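Local coordinates for protein GTN Reductase (Agrobacterium tumefaciens, PDB 5N6G) that binds flavin mononucleotide and probably reduces activated carbon-carbon double bonds at the expense of NADH or NADPH, as an ene-reductase of the Old Yellow Enzyme family, at residues 51-56 / 94-99; 23-28 / 66-71; 187-192 / 247-252. All coordinates share one frame; numbering follows the deposited sequence. Where two conformers were deposited one is given.

Contact 1 (51-56 / 94-99); sequences IVTEGT and IVAQIW. With FMN (flavin mononucleotide), chain B; 8OZ (2-Phenylacrylic acid), chain C.
Thr53 and Gln97 meet where two neighbouring parallel strands lose their plain backbone pairing. The backbone N of Gln97 donates to Thr53 OG1 at 3.0 Å, with an N-H...O angle of 167°. A hydroxyl thus stands in for a strand carbonyl. Its own proton goes to the carbonyl O of Glu54, 2.8 Å from Thr53 OG1, so the same oxygen accepts from one strand and donates back into its own. The rotation that allows this sets OG1 between the backbone N and the carbonyl carbon (chi1 66°). Before this point the pairing is regular: Val95 N bonds to Ile51 O, and Thr53 N to Val95 O. After it the pairing resumes with Thr56 N on Gln97 O at 2.8 Å, followed by a weak bond from Trp99 N to Thr56 O. The corner at Glu54 breaks strand 50-57 between the two runs. These strands are the second and third of an eight-stranded TIM barrel, joined by helix 74-89 as a beta-alpha-beta unit. Their C-terminal ends hold the flavin. Gly55 N donates to FMN O4 at 3.1 Å. The extended side chain of Gln97 brings its amide to the pyrimidine end of the flavin: OE1 accepts from FMN N3 and NE2 donates to FMN O2, both pairs at 2.9 Å. Gln97 NE2 also makes a weak bond to Glu176. Trp99 lies obliquely against the Gly55 backbone, its CE3 3.3 Å from Gly55 C. The far side of its six-membered ring reaches the ligand, with CZ2 3.2 Å from atom C of 2-phenylacrylic acid. His178 stacks on Trp99, and Tyr183 meets it edge-to-face. Nearer the N-terminal ends of the strands, Ile51 CG2 packs on Ile94 CD1 on one face of the sheet, and Val52 CG2 on Val95 CG2 on the other.

Contact 2 (23-28 / 66-71); sequences PLTRNR and ADVPGL. With FMN (flavin mononucleotide), chain B; 8OZ (2-Phenylacrylic acid), chain C.
Asn27 and Asp67 have the most surface buried here, followed by Val68. Asn27 ND2 donates to the carbonyl O of Ala66 at 3.0 Å. The bond is nearly straight, 163° at the hydrogen. The acceptor lies in the amide plane of Asn27, and the donor sits almost in line with the Ala66 C=O. With CG of Asn27 anti to its carbonyl carbon (chi1 -48°), the amide nitrogen comes to lie beside the Ala66 carbonyl. The same nitrogen passes Val68 CG2 at 3.6 Å, so the methyl borders one end of the amide. Asp67 meets the backbone of Asn27. Its carbonyl O takes a CA-H...O contact from Asn27 CA at 3.3 Å, and its CB rests on Asn27 O. A water joins the two residues once more, donating to Asn27 O and to Asp67 OD2; the second of these bonds, from the water oxygen to OD2, is 3.0 Å long. Asn27 and Asp67 both have backbone angles in the left-handed helical region. Arg28 follows with its guanidinium turned to other parts of the chain, bonding to the carbonyls of Gly359 and Thr354. Ala66 and Asp67 have backbone bonds of their own, to Tyr129 and Ser29. Val68 CG2 also comes within 4.4 Å of Thr25 CG2, a loose touch; Thr25 lines the flavin and ligand pocket. Thr25 N donates to FMN N5 at 2.8 Å, and Thr25 OG1 donates to FMN O4 at 2.7 Å. Thr25 CG2 is 3.9 Å from ring atom C6 of 2-phenylacrylic acid. The Asn27 bond and the water join two strand-to-helix loops at the C-terminal end of a TIM barrel, where the flavin and ligand pocket of Old Yellow Enzymes lies.

Contact 3 (187-192 / 247-252); sequences QFLKSS and PLYNYV
Leu189 has CG anti to its carbonyl carbon (chi1 -74°), which carries both of its methyls to helix 245-256. In Tyr249 a chi1 of -86° places the ring where its hydroxyl end meets Leu189 and Lys190. Lys190 stays extended beyond CG, and its chain runs past that hydroxyl. Leu189 then splits its contacts, which hold for one of its two deposited conformers. CD2 meets Val252 CG2 at 4.0 Å. CD1 lies 3.7 Å from Tyr249 OH and approaches the ring obliquely, with the two side chains crossing at about a right angle. Lys190 comes from the ring's edge, near its plane. Its CE is 3.1 Å from Tyr249 OH, a close approach of a methylene to the hydroxyl. The charged end goes past: Lys190 NZ is 3.8 Å from Tyr249 OH and finds its partners in a salt bridge to Glu186 and a hydrogen bond to the carbonyl of Ser232. The carboxylate of Glu186 would be expected to keep the amine charged. The hydroxyl of Tyr249 is thus set between a leucine methyl and the lysine chain. Leu248 covers the helix end from the other segment. Its CD2 lies 3.6 Å from the carbonyl O of Leu189, a van der Waals contact of a methyl with a polar oxygen. That oxygen is satisfied by Arg207, which donates to it. Lys190 is where the chain leaves helical geometry, so these contacts gather around the C-terminal end of helix 184-189. Leu211 of helix 204-222 adds to the packing of Leu189, and Phe289 of helix 286-295 packs against Tyr249. The short extra helix 184-189, between strand 174-178 and helix 204-222, packs on helix 245-256, which follows strand 227-231 in the TIM barrel.

In the fold
From the N terminus, the chain leaves strand 19-21 through 23-28, enters strand 50-57, then passes 66-71 and helix 74-89 to strand 94-99. Contact 2 closes its loop at 66-71. Contact 1 opens inside that loop at 51-56 and closes beyond it at 94-99, so the two cross. They also touch, Thr56 OG1 lying 2.9 Å from Pro69 O, a probable hydrogen bond, and both reach FMN and the ligand. Contact 3 comes later, in series, and touches neither. It lies across the chain's centre from contact 2. It packs helix 184-189 on helix 245-256, whereas contact 1 joins strands 50-57 and 94-99 and contact 2 the loops after strands 19-21 and 50-57.

Contact 1 (51-56 / 94-99)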
loop_
_atom_site.group_PDB
_atom_site.type_symbol
_atom_site.label_atom_id
_atom_site.label_comp_id
_atom_site.label_asym_id
_atom_site.label_seq_id
_atom_site.Cartn_x
_atom_site.Cartn_y
_atom_site.Cartn_z
ATOM N N ILE A 51 8.185 -8.240 2.963
ATOM C CA ILE A 51 7.464 -7.285 3.780
ATOM C C ILE A 51 7.127 -6.084 2.920
ATOM O O ILE A 51 8.019 -5.530 2.268
ATOM C CB ILE A 51 8.307 -6.843 4.987
ATOM C CG1 ILE A 51 8.512 -7.994 5.968
ATOM C CG2 ILE A 51 7.644 -5.651 5.680
ATOM C CD1 ILE A 51 9.507 -7.697 7.084
ATOM N N VAL A 52 5.852 -5.673 2.923
ATOM C CA VAL A 52 5.462 -4.350 2.446
ATOM C C VAL A 52 5.278 -3.488 3.679
ATOM O O VAL A 52 4.525 -3.860 4.592
ATOM C CB VAL A 52 4.177 -4.389 1.602
ATOM C CG1 VAL A 52 3.884 -3.020 1.036
ATOM C CG2 VAL A 52 4.302 -5.430 0.489
ATOM N N THR A 53 5.972 -2.352 3.722
ATOM C CA THR A 53 5.852 -1.513 4.896
ATOM C C THR A 53 4.444 -0.934 4.992
ATOM O O THR A 53 3.705 -0.832 4.009
ATOM C CB THR A 53 6.820 -0.323 4.891
ATOM O OG1 THR A 53 6.497 0.605 3.836
ATOM C CG2 THR A 53 8.268 -0.741 4.754
ATOM N N GLU A 54 4.124 -0.460 6.191
ATOM C CA GLU A 54 3.054 0.512 6.365
ATOM C C GLU A 54 3.176 1.611 5.322
ATOM O O GLU A 54 4.275 1.960 4.893
ATOM C CB GLU A 54 3.130 1.127 7.768
ATOM C CG GLU A 54 4.380 1.971 8.054
ATOM C CD GLU A 54 4.767 1.959 9.534
ATOM O OE1 GLU A 54 4.190 2.740 10.333
ATOM O OE2 GLU A 54 5.657 1.158 9.900
ATOM N N GLY A 55 2.054 2.207 4.948
ATOM C CA GLY A 55 2.123 3.327 4.038
ATOM C C GLY A 55 3.068 4.380 4.563
ATOM O O GLY A 55 3.035 4.725 5.757
ATOM N N THR A 56 3.948 4.858 3.694
ATOM C CA THR A 56 4.966 5.827 4.078
ATOM C C THR A 56 4.913 7.009 3.117
ATOM O O THR A 56 5.209 6.851 1.916
ATOM C CB THR A 56 6.340 5.150 4.137
ATOM O OG1 THR A 56 7.313 6.073 4.660
ATOM C CG2 THR A 56 6.804 4.611 2.821
ATOM N N ILE A 94 12.240 -6.353 1.735
ATOM C CA ILE A 94 11.273 -5.346 2.166
ATOM C C ILE A 94 11.167 -4.254 1.115
ATOM O O ILE A 94 12.177 -3.789 0.578
ATOM C CB ILE A 94 11.674 -4.789 3.547
ATOM C CG1 ILE A 94 10.630 -3.814 4.080
ATOM C CG2 ILE A 94 13.079 -4.178 3.531
ATOM C CD1 ILE A 94 10.840 -3.520 5.562
ATOM N N VAL A 95 9.921 -3.866 0.814
ATOM C CA VAL A 95 9.624 -2.765 -0.090
ATOM C C VAL A 95 8.829 -1.711 0.673
ATOM O O VAL A 95 8.022 -2.022 1.556
ATOM C CB VAL A 95 8.859 -3.222 -1.342
ATOM C CG1 VAL A 95 9.732 -4.156 -2.185
ATOM C CG2 VAL A 95 7.553 -3.898 -0.973
ATOM N N ALA A 96 9.058 -0.458 0.317
ATOM C CA ALA A 96 8.368 0.664 0.943
ATOM C C ALA A 96 7.074 0.954 0.202
ATOM O O ALA A 96 7.090 1.113 -1.028
ATOM C CB ALA A 96 9.254 1.909 0.917
ATOM N N GLN A 97 5.964 1.036 0.934
ATOM C CA GLN A 97 4.688 1.400 0.316
ATOM C C GLN A 97 4.616 2.922 0.262
ATOM O O GLN A 97 4.208 3.563 1.228
ATOM C CB GLN A 97 3.487 0.825 1.067
ATOM C CG GLN A 97 2.230 1.083 0.237
ATOM C CD GLN A 97 0.915 0.762 0.902
ATOM O OE1 GLN A 97 0.607 1.222 2.005
ATOM N NE2 GLN A 97 0.091 0.021 0.192
ATOM N N ILE A 98 4.979 3.502 -0.874
ATOM C CA ILE A 98 5.091 4.955 -0.958
ATOM C C ILE A 98 3.709 5.543 -1.231
ATOM O O ILE A 98 2.964 5.076 -2.104
ATOM C CB ILE A 98 6.150 5.377 -1.995
ATOM C CG1 ILE A 98 5.830 4.894 -3.415
ATOM C CG2 ILE A 98 7.551 4.891 -1.513
ATOM C CD1 ILE A 98 6.865 5.424 -4.459
ATOM N N TRP A 99 3.353 6.561 -0.462
ATOM C CA TRP A 99 1.965 6.915 -0.222
ATOM C C TRP A 99 1.724 8.406 -0.426
ATOM O O TRP A 99 2.555 9.233 -0.068
ATOM C CB TRP A 99 1.642 6.549 1.199
ATOM C CG TRP A 99 0.220 6.503 1.637
ATOM C CD1 TRP A 99 -0.908 6.449 0.868
ATOM C CD2 TRP A 99 -0.209 6.427 2.997
ATOM N NE1 TRP A 99 -2.020 6.348 1.681
ATOM C CE2 TRP A 99 -1.618 6.337 2.993
ATOM C CE3 TRP A 99 0.469 6.429 4.219
ATOM C CZ2 TRP A 99 -2.349 6.232 4.163
ATOM C CZ3 TRP A 99 -0.244 6.335 5.375
ATOM C CH2 TRP A 99 -1.647 6.250 5.351
HETATM N N1 FMN B . -3.526 -1.205 3.433
HETATM C C2 FMN B . -2.593 -0.461 2.755
HETATM O O2 FMN B . -2.494 -0.506 1.508
HETATM N N3 FMN B . -1.718 0.335 3.462
HETATM C C4 FMN B . -1.705 0.504 4.834
HETATM O O4 FMN B . -0.849 1.206 5.372
HETATM C C4A FMN B . -2.713 -0.259 5.538
HETATM N N5 FMN B . -2.746 -0.181 6.845
HETATM C C5A FMN B . -3.604 -1.035 7.515
HETATM C C6 FMN B . -3.571 -1.048 8.905
HETATM C C7 FMN B . -4.324 -1.964 9.626
HETATM C C7M FMN B . -4.228 -1.960 11.132
HETATM C C8 FMN B . -5.139 -2.882 8.955
HETATM C C8M FMN B . -5.918 -3.928 9.703
HETATM C C9 FMN B . -5.196 -2.859 7.563
HETATM C C9A FMN B . -4.425 -1.947 6.843
HETATM N N10 FMN B . -4.374 -1.975 5.432
HETATM C C10 FMN B . -3.550 -1.124 4.749
HETATM C "C1'" FMN B . -5.079 -3.057 4.730
HETATM C "C2'" FMN B . -4.288 -4.357 4.801
HETATM O "O2'" FMN B . -3.057 -4.239 4.079
HETATM C "C3'" FMN B . -5.061 -5.562 4.262
HETATM O "O3'" FMN B . -5.485 -5.298 2.926
HETATM C "C4'" FMN B . -6.289 -5.924 5.095
HETATM O "O4'" FMN B . -5.928 -6.064 6.472
HETATM C "C5'" FMN B . -6.981 -7.175 4.585
HETATM O "O5'" FMN B . -6.101 -8.313 4.685
HETATM P P FMN B . -6.214 -9.464 5.825
HETATM O O1P FMN B . -7.569 -10.106 5.619
HETATM O O2P FMN B . -6.153 -8.726 7.152
HETATM O O3P FMN B . -5.057 -10.359 5.565
HETATM C C4 8OZ C . -5.907 1.816 8.271
HETATM C C5 8OZ C . -5.742 2.981 8.983
HETATM C C6 8OZ C . -5.143 4.067 8.385
HETATM C C7 8OZ C . -4.691 3.984 7.080
HETATM C C8 8OZ C . -5.056 2.020 3.920
HETATM C C 8OZ C . -3.047 3.175 4.728
HETATM O O 8OZ C . -4.558 1.765 2.850
HETATM C C1 8OZ C . -4.247 2.681 4.996
HETATM C C2 8OZ C . -4.836 2.807 6.359
HETATM C C3 8OZ C . -5.465 1.723 6.964
HETATM O O1 8OZ C . -6.311 1.758 4.191
#

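Contact 2 (23-28 / 66-71)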
loop_
_atom_site.group_PDB
_atom_site.type_symbol
_atom_site.label_atom_id
_atom_site.label_comp_id
_atom_site.label_asym_id
_atom_site.label_seq_id
_atom_site.Cartn_x
_atom_site.Cartn_y
_atom_site.Cartn_z
ATOM N N PRO A 23 0.815 -4.302 3.806
ATOM C CA PRO A 23 1.105 -3.004 4.433
ATOM C C PRO A 23 0.130 -2.733 5.570
ATOM O O PRO A 23 -1.081 -2.917 5.418
ATOM C CB PRO A 23 0.915 -2.006 3.291
ATOM C CG PRO A 23 -0.025 -2.705 2.316
ATOM C CD PRO A 23 0.356 -4.165 2.411
ATOM N N LEU A 24 0.656 -2.294 6.712
ATOM C CA LEU A 24 -0.165 -2.083 7.897
ATOM C C LEU A 24 0.249 -0.804 8.623
ATOM O O LEU A 24 1.232 -0.806 9.371
ATOM C CB LEU A 24 -0.046 -3.276 8.831
ATOM C CG LEU A 24 -0.519 -4.617 8.272
ATOM C CD1 LEU A 24 0.172 -5.750 9.019
ATOM C CD2 LEU A 24 -2.027 -4.690 8.385
ATOM N N THR A 25 -0.543 0.250 8.461
ATOM C CA THR A 25 -0.401 1.479 9.250
ATOM C C THR A 25 -0.607 1.202 10.732
ATOM O O THR A 25 -1.635 0.649 11.148
ATOM C CB THR A 25 -1.422 2.510 8.749
ATOM O OG1 THR A 25 -1.073 2.887 7.415
ATOM C CG2 THR A 25 -1.445 3.768 9.611
ATOM N N ARG A 26 0.385 1.578 11.547
ATOM C CA ARG A 26 0.306 1.364 12.984
ATOM C C ARG A 26 0.446 2.636 13.806
ATOM O O ARG A 26 0.242 2.578 15.014
ATOM C CB ARG A 26 1.382 0.354 13.446
ATOM C CG ARG A 26 1.503 -0.927 12.577
ATOM C CD ARG A 26 0.233 -1.763 12.542
ATOM N NE ARG A 26 -0.227 -2.081 13.892
ATOM C CZ ARG A 26 0.211 -3.102 14.624
ATOM N NH1 ARG A 26 1.102 -3.953 14.131
ATOM N NH2 ARG A 26 -0.249 -3.277 15.841
ATOM N N ASN A 27 0.771 3.773 13.184
ATOM C CA ASN A 27 0.862 5.086 13.850
ATOM C C ASN A 27 1.761 5.077 15.086
ATOM O O ASN A 27 1.407 5.598 16.158
ATOM C CB ASN A 27 -0.525 5.591 14.232
ATOM C CG ASN A 27 -1.501 5.492 13.102
ATOM O OD1 ASN A 27 -2.242 4.516 13.008
ATOM N ND2 ASN A 27 -1.516 6.498 12.234
ATOM N N ARG A 28 2.951 4.519 14.919
ATOM C CA ARG A 28 3.902 4.413 16.010
ATOM C C ARG A 28 5.236 5.056 15.657
ATOM O O ARG A 28 6.283 4.641 16.157
ATOM C CB ARG A 28 4.067 2.953 16.399
ATOM C CG ARG A 28 2.907 2.497 17.290
ATOM C CD ARG A 28 2.927 1.029 17.383
ATOM N NE ARG A 28 2.106 0.394 18.414
ATOM C CZ ARG A 28 0.867 -0.053 18.222
ATOM N NH1 ARG A 28 0.252 0.141 17.079
ATOM N NH2 ARG A 28 0.257 -0.739 19.169
ATOM N N ALA A 66 -1.599 10.990 11.930
ATOM C CA ALA A 66 -0.488 11.330 12.801
ATOM C C ALA A 66 0.423 10.133 13.069
ATOM O O ALA A 66 0.009 8.967 13.038
ATOM C CB ALA A 66 -1.004 11.860 14.135
ATOM N N ASP A 67 1.690 10.448 13.342
ATOM C CA ASP A 67 2.694 9.489 13.794
ATOM C C ASP A 67 2.950 8.395 12.762
ATOM O O ASP A 67 3.225 7.245 13.120
ATOM C CB ASP A 67 2.305 8.888 15.156
ATOM C CG ASP A 67 2.336 9.926 16.286
ATOM O OD1 ASP A 67 2.885 11.025 16.104
ATOM O OD2 ASP A 67 1.781 9.650 17.360
ATOM N N VAL A 68 2.863 8.757 11.484
ATOM C CA VAL A 68 3.147 7.862 10.370
ATOM C C VAL A 68 4.549 8.161 9.855
ATOM O O VAL A 68 4.872 9.341 9.627
ATOM C CB VAL A 68 2.117 8.045 9.248
ATOM C CG1 VAL A 68 2.552 7.388 7.966
ATOM C CG2 VAL A 68 0.767 7.526 9.697
ATOM N N PRO A 69 5.388 7.149 9.649
ATOM C CA PRO A 69 6.750 7.407 9.173
ATOM C C PRO A 69 6.723 7.791 7.704
ATOM O O PRO A 69 5.973 7.222 6.917
ATOM C CB PRO A 69 7.449 6.058 9.372
ATOM C CG PRO A 69 6.361 5.085 9.165
ATOM C CD PRO A 69 5.139 5.707 9.795
ATOM N N GLY A 70 7.559 8.760 7.331
ATOM C CA GLY A 70 7.665 9.201 5.960
ATOM C C GLY A 70 9.012 8.910 5.314
ATOM O O GLY A 70 9.883 8.255 5.884
ATOM N N LEU A 71 9.168 9.422 4.083
ATOM C CA LEU A 71 10.417 9.332 3.337
ATOM C C LEU A 71 10.972 10.707 2.980
ATOM O O LEU A 71 11.793 10.817 2.072
ATOM C CB LEU A 71 10.211 8.495 2.076
ATOM C CG LEU A 71 10.155 7.000 2.365
ATOM C CD1 LEU A 71 9.629 6.267 1.134
ATOM C CD2 LEU A 71 11.513 6.472 2.780
HETATM N N1 FMN B . -3.526 -1.205 3.433
HETATM C C2 FMN B . -2.593 -0.461 2.755
HETATM O O2 FMN B . -2.494 -0.506 1.508
HETATM N N3 FMN B . -1.718 0.335 3.462
HETATM C C4 FMN B . -1.705 0.504 4.834
HETATM O O4 FMN B . -0.849 1.206 5.372
HETATM C C4A FMN B . -2.713 -0.259 5.538
HETATM N N5 FMN B . -2.746 -0.181 6.845
HETATM C C5A FMN B . -3.604 -1.035 7.515
HETATM C C6 FMN B . -3.571 -1.048 8.905
HETATM C C7 FMN B . -4.324 -1.964 9.626
HETATM C C7M FMN B . -4.228 -1.960 11.132
HETATM C C8 FMN B . -5.139 -2.882 8.955
HETATM C C8M FMN B . -5.918 -3.928 9.703
HETATM C C9 FMN B . -5.196 -2.859 7.563
HETATM C C9A FMN B . -4.425 -1.947 6.843
HETATM N N10 FMN B . -4.374 -1.975 5.432
HETATM C C10 FMN B . -3.550 -1.124 4.749
HETATM C "C1'" FMN B . -5.079 -3.057 4.730
HETATM C "C2'" FMN B . -4.288 -4.357 4.801
HETATM O "O2'" FMN B . -3.057 -4.239 4.079
HETATM C "C3'" FMN B . -5.061 -5.562 4.262
HETATM O "O3'" FMN B . -5.485 -5.298 2.926
HETATM C "C4'" FMN B . -6.289 -5.924 5.095
HETATM O "O4'" FMN B . -5.928 -6.064 6.472
HETATM C "C5'" FMN B . -6.981 -7.175 4.585
HETATM O "O5'" FMN B . -6.101 -8.313 4.685
HETATM P P FMN B . -6.214 -9.464 5.825
HETATM O O1P FMN B . -7.569 -10.106 5.619
HETATM O O2P FMN B . -6.153 -8.726 7.152
HETATM O O3P FMN B . -5.057 -10.359 5.565
HETATM C C4 8OZ C . -5.907 1.816 8.271
HETATM C C5 8OZ C . -5.742 2.981 8.983
HETATM C C6 8OZ C . -5.143 4.067 8.385
HETATM C C7 8OZ C . -4.691 3.984 7.080
HETATM C C8 8OZ C . -5.056 2.020 3.920
HETATM C C 8OZ C . -3.047 3.175 4.728
HETATM O O 8OZ C . -4.558 1.765 2.850
HETATM C C1 8OZ C . -4.247 2.681 4.996
HETATM C C2 8OZ C . -4.836 2.807 6.359
HETATM C C3 8OZ C . -5.465 1.723 6.964
HETATM O O1 8OZ C . -6.311 1.758 4.191
HETATM O O HOH W 1 -0.312 7.545 17.413
#

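Contact 3 (187-192 / 247-252)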
loop_
_atom_site.group_PDB
_atom_site.type_symbol
_atom_site.label_atom_id
_atom_site.label_comp_id
_atom_site.label_asym_id
_atom_site.label_seq_id
_atom_site.Cartn_x
_atom_site.Cartn_y
_atom_site.Cartn_z
ATOM N N GLN A 187 -8.296 8.358 -6.163
ATOM C CA GLN A 187 -9.183 9.507 -6.318
ATOM C C GLN A 187 -9.225 9.987 -7.770
ATOM O O GLN A 187 -10.282 10.367 -8.282
ATOM C CB GLN A 187 -8.746 10.634 -5.377
ATOM C CG GLN A 187 -9.011 10.343 -3.908
ATOM C CD GLN A 187 -8.130 11.141 -2.949
ATOM O OE1 GLN A 187 -7.813 12.304 -3.190
ATOM N NE2 GLN A 187 -7.775 10.522 -1.833
ATOM N N PHE A 188 -8.079 9.956 -8.455
ATOM C CA PHE A 188 -8.057 10.235 -9.891
ATOM C C PHE A 188 -8.732 9.124 -10.689
ATOM O O PHE A 188 -9.427 9.398 -11.681
ATOM C CB PHE A 188 -6.619 10.379 -10.377
ATOM C CG PHE A 188 -6.005 11.750 -10.213
ATOM C CD1 PHE A 188 -5.310 12.086 -9.065
ATOM C CD2 PHE A 188 -6.105 12.701 -11.219
ATOM C CE1 PHE A 188 -4.751 13.336 -8.927
ATOM C CE2 PHE A 188 -5.517 13.951 -11.102
ATOM C CZ PHE A 188 -4.843 14.272 -9.958
ATOM N N LEU A 189 -8.533 7.870 -10.287
ATOM C CA LEU A 189 -9.028 6.732 -11.071
ATOM C C LEU A 189 -10.544 6.625 -11.045
ATOM O O LEU A 189 -11.173 6.349 -12.075
ATOM C CB LEU A 189 -8.480 5.418 -10.520
ATOM C CG LEU A 189 -7.038 5.002 -10.725
ATOM C CD1 LEU A 189 -6.807 3.719 -9.948
ATOM C CD2 LEU A 189 -6.768 4.800 -12.190
ATOM N N LYS A 190 -11.153 6.782 -9.874
ATOM C CA LYS A 190 -12.565 6.438 -9.692
ATOM C C LYS A 190 -13.502 7.630 -9.922
ATOM O O LYS A 190 -13.164 8.794 -9.693
ATOM C CB LYS A 190 -12.779 5.796 -8.318
ATOM C CG LYS A 190 -12.059 4.459 -8.208
ATOM C CD LYS A 190 -12.340 3.704 -6.941
ATOM C CE LYS A 190 -11.649 2.344 -6.965
ATOM N NZ LYS A 190 -11.674 1.622 -5.657
ATOM N N SER A 191 -14.718 7.318 -10.353
ATOM C CA SER A 191 -15.615 8.351 -10.861
ATOM C C SER A 191 -16.103 9.303 -9.773
ATOM O O SER A 191 -16.333 10.485 -10.045
ATOM C CB SER A 191 -16.821 7.698 -11.541
ATOM O OG SER A 191 -16.423 6.927 -12.653
ATOM N N SER A 192 -16.325 8.815 -8.544
ATOM C CA SER A 192 -16.985 9.670 -7.558
ATOM C C SER A 192 -16.104 10.818 -7.098
ATOM O O SER A 192 -16.622 11.830 -6.612
ATOM C CB SER A 192 -17.445 8.873 -6.327
ATOM O OG SER A 192 -16.371 8.417 -5.527
ATOM N N PRO A 247 -14.068 -2.287 -16.816
ATOM C CA PRO A 247 -13.331 -1.702 -17.952
ATOM C C PRO A 247 -12.205 -0.798 -17.508
ATOM O O PRO A 247 -11.163 -0.725 -18.180
ATOM C CB PRO A 247 -14.414 -0.944 -18.744
ATOM C CG PRO A 247 -15.586 -0.852 -17.834
ATOM C CD PRO A 247 -15.515 -1.998 -16.869
ATOM N N LEU A 248 -12.397 -0.108 -16.378
ATOM C CA LEU A 248 -11.397 0.799 -15.845
ATOM C C LEU A 248 -10.153 0.042 -15.442
ATOM O O LEU A 248 -9.033 0.369 -15.880
ATOM C CB LEU A 248 -11.981 1.507 -14.628
ATOM C CG LEU A 248 -11.103 2.479 -13.845
ATOM C CD1 LEU A 248 -10.669 3.674 -14.691
ATOM C CD2 LEU A 248 -11.862 2.900 -12.584
ATOM N N TYR A 249 -10.337 -0.963 -14.588
ATOM C CA TYR A 249 -9.207 -1.692 -14.028
ATOM C C TYR A 249 -8.588 -2.656 -15.033
ATOM O O TYR A 249 -7.369 -2.839 -15.023
ATOM C CB TYR A 249 -9.643 -2.398 -12.747
ATOM C CG TYR A 249 -9.514 -1.462 -11.580
ATOM C CD1 TYR A 249 -8.311 -1.355 -10.878
ATOM C CD2 TYR A 249 -10.556 -0.620 -11.233
ATOM C CE1 TYR A 249 -8.182 -0.483 -9.824
ATOM C CE2 TYR A 249 -10.431 0.274 -10.200
ATOM C CZ TYR A 249 -9.247 0.342 -9.499
ATOM O OH TYR A 249 -9.161 1.246 -8.481
ATOM N N ASN A 250 -9.379 -3.236 -15.937
ATOM C CA ASN A 250 -8.775 -4.024 -17.002
ATOM C C ASN A 250 -7.881 -3.150 -17.860
ATOM O O ASN A 250 -6.790 -3.570 -18.236
ATOM C CB ASN A 250 -9.845 -4.715 -17.839
ATOM C CG ASN A 250 -10.393 -5.996 -17.174
ATOM O OD1 ASN A 250 -10.284 -6.195 -15.949
ATOM N ND2 ASN A 250 -10.995 -6.856 -17.985
ATOM N N TYR A 251 -8.303 -1.916 -18.148
ATOM C CA TYR A 251 -7.449 -1.001 -18.902
ATOM C C TYR A 251 -6.167 -0.709 -18.138
ATOM O O TYR A 251 -5.074 -0.732 -18.711
ATOM C CB TYR A 251 -8.190 0.303 -19.210
ATOM C CG TYR A 251 -7.292 1.354 -19.829
ATOM C CD1 TYR A 251 -7.064 1.376 -21.191
ATOM C CD2 TYR A 251 -6.671 2.303 -19.043
ATOM C CE1 TYR A 251 -6.221 2.326 -21.749
ATOM C CE2 TYR A 251 -5.833 3.228 -19.576
ATOM C CZ TYR A 251 -5.611 3.246 -20.930
ATOM O OH TYR A 251 -4.761 4.188 -21.506
ATOM N N VAL A 252 -6.287 -0.412 -16.844
ATOM C CA VAL A 252 -5.112 -0.084 -16.035
ATOM C C VAL A 252 -4.089 -1.208 -16.113
ATOM O O VAL A 252 -2.905 -0.969 -16.386
ATOM C CB VAL A 252 -5.519 0.206 -14.581
ATOM C CG1 VAL A 252 -4.312 0.188 -13.660
ATOM C CG2 VAL A 252 -6.214 1.574 -14.530
#